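Long-range contact in F420-H2 Dependent Reductase A (Mycobacterium smegmatis str. MC2 155, PDB 3H96), which probably uses the deazaflavin coenzyme F420 in its reduced form for hydride transfer, and belongs to a family of mycobacterial reductases that degrade aflatoxin: residues Val100-Gly105 / Thr134-Ala139. Sequence-based numbering, arbitrary orientation.
Sequences VTEVTG and TIPVLA
Thr-101 and Ala-139 form an antiparallel hydrogen-bonded pair, Thr-101 N to Ala-139 O at 3.2 Å and Ala-139 N to Thr-101 O at 2.9 Å, joining neighbouring strands 94-103 and 137-142 of the antiparallel sheet in this PNPOX-like, FMN-binding-clan fold. The short strand axes meet at 141° instead of 180°, a clear twist. A third bond runs from Val-103 N to Val-137 O. On one face, the isopropyl groups of Val-103 and Val-137 stand next to each other with the same heading, Val-103 CG2 4.1 Å from Val-137 CG1; CG2 of Val-103 also approaches the Ala-139 methyl, and helix 105-118 packs here through Ile-111 and Arg-108. On the other face, Leu-138 reaches strand 94-103 with both methyls: CD1 meets Val-100 CG1, while CD2 lies 3.9 Å from Glu-102 CG. With CG anti to the backbone N (chi1 -172°) and an extended chain beyond, Glu-102 runs alongside residues 138 to 136, bringing OE2 to 3.5 Å from Pro-136 CB; its OE1 is hydrogen-bonded to Tyr-78 of helix 76-84. A water accepts from Val-137 N and also lies close to Val-103 O and Glu-102 OE2. Another water links Thr-101 OG1 (2.8 Å) to Ala-139 O, into which it donates at 2.6 Å.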
loop_
_atom_site.group_PDB
_atom_site.type_symbol
_atom_site.label_atom_id
_atom_site.label_comp_id
_atom_site.label_asym_id
_atom_site.label_seq_id
_atom_site.Cartn_x
_atom_site.Cartn_y
_atom_site.Cartn_z
ATOM N N VAL A 100 9.203 5.723 5.571
ATOM C CA VAL A 100 8.278 4.655 5.967
ATOM C C VAL A 100 8.214 4.481 7.502
ATOM O O VAL A 100 9.241 4.401 8.153
ATOM C CB VAL A 100 8.771 3.258 5.403
ATOM C CG1 VAL A 100 7.806 2.149 5.823
ATOM C CG2 VAL A 100 8.955 3.291 3.839
ATOM N N THR A 101 7.009 4.390 8.083
ATOM C CA THR A 101 6.858 4.032 9.505
ATOM C C THR A 101 5.676 3.050 9.561
ATOM O O THR A 101 4.835 3.076 8.684
ATOM C CB THR A 101 6.548 5.303 10.395
ATOM O OG1 THR A 101 5.563 6.052 9.734
ATOM C CG2 THR A 101 7.797 6.263 10.509
ATOM N N GLU A 102 5.637 2.159 10.543
ATOM C CA GLU A 102 4.575 1.200 10.652
ATOM C C GLU A 102 3.577 1.727 11.658
ATOM O O GLU A 102 3.981 2.176 12.727
ATOM C CB GLU A 102 5.144 -0.151 11.094
ATOM C CG GLU A 102 4.039 -1.168 11.002
ATOM C CD GLU A 102 4.439 -2.637 10.913
ATOM O OE1 GLU A 102 5.628 -2.989 10.712
ATOM O OE2 GLU A 102 3.484 -3.447 11.040
ATOM N N VAL A 103 2.280 1.673 11.356
ATOM C CA VAL A 103 1.285 2.125 12.320
ATOM C C VAL A 103 0.826 0.904 13.131
ATOM O O VAL A 103 0.508 -0.146 12.525
ATOM C CB VAL A 103 0.002 2.710 11.652
ATOM C CG1 VAL A 103 -0.873 3.330 12.696
ATOM C CG2 VAL A 103 0.352 3.741 10.606
ATOM N N THR A 104 0.765 1.042 14.468
ATOM C CA THR A 104 0.390 -0.083 15.350
ATOM C C THR A 104 -0.719 0.281 16.362
ATOM O O THR A 104 -1.132 1.455 16.485
ATOM C CB THR A 104 1.609 -0.761 16.112
ATOM O OG1 THR A 104 2.233 0.182 16.977
ATOM C CG2 THR A 104 2.615 -1.410 15.172
ATOM N N GLY A 105 -1.211 -0.725 17.074
ATOM C CA GLY A 105 -2.170 -0.452 18.166
ATOM C C GLY A 105 -3.509 0.056 17.650
ATOM O O GLY A 105 -3.921 -0.260 16.516
ATOM N N THR A 134 -1.752 -10.122 11.890
ATOM C CA THR A 134 -2.405 -8.806 11.846
ATOM C C THR A 134 -1.858 -8.117 10.609
ATOM O O THR A 134 -0.622 -8.081 10.415
ATOM C CB THR A 134 -1.981 -8.000 13.059
ATOM O OG1 THR A 134 -2.613 -8.607 14.192
ATOM C CG2 THR A 134 -2.475 -6.472 12.993
ATOM N N ILE A 135 -2.767 -7.622 9.756
ATOM C CA ILE A 135 -2.430 -6.996 8.436
ATOM C C ILE A 135 -1.721 -5.690 8.738
ATOM O O ILE A 135 -2.303 -4.796 9.409
ATOM C CB ILE A 135 -3.707 -6.872 7.551
ATOM C CG1 ILE A 135 -4.078 -8.301 7.099
ATOM C CG2 ILE A 135 -3.473 -6.085 6.245
ATOM C CD1 ILE A 135 -5.475 -8.387 6.429
ATOM N N PRO A 136 -0.447 -5.589 8.283
ATOM C CA PRO A 136 0.263 -4.364 8.614
ATOM C C PRO A 136 -0.273 -3.134 7.890
ATOM O O PRO A 136 -0.722 -3.193 6.708
ATOM C CB PRO A 136 1.715 -4.646 8.207
ATOM C CG PRO A 136 1.839 -6.227 8.238
ATOM C CD PRO A 136 0.443 -6.697 7.855
ATOM N N VAL A 137 -0.261 -2.012 8.601
ATOM C CA VAL A 137 -0.486 -0.729 7.910
ATOM C C VAL A 137 0.801 0.093 7.958
ATOM O O VAL A 137 1.371 0.278 9.039
ATOM C CB VAL A 137 -1.673 0.012 8.584
ATOM C CG1 VAL A 137 -1.912 1.454 8.018
ATOM C CG2 VAL A 137 -2.925 -0.794 8.377
ATOM N N LEU A 138 1.249 0.617 6.811
ATOM C CA LEU A 138 2.401 1.486 6.791
ATOM C C LEU A 138 1.979 2.922 6.391
ATOM O O LEU A 138 1.109 3.092 5.534
ATOM C CB LEU A 138 3.421 0.985 5.746
ATOM C CG LEU A 138 3.970 -0.431 5.896
ATOM C CD1 LEU A 138 5.012 -0.629 4.793
ATOM C CD2 LEU A 138 4.694 -0.591 7.221
ATOM N N ALA A 139 2.645 3.907 6.993
ATOM C CA ALA A 139 2.530 5.295 6.651
ATOM C C ALA A 139 3.698 5.698 5.721
ATOM O O ALA A 139 4.879 5.575 6.086
ATOM C CB ALA A 139 2.523 6.132 7.934
HETATM O O HOH W 1 6.165 7.506 7.359
HETATM O O HOH W 2 0.972 -2.285 11.310
#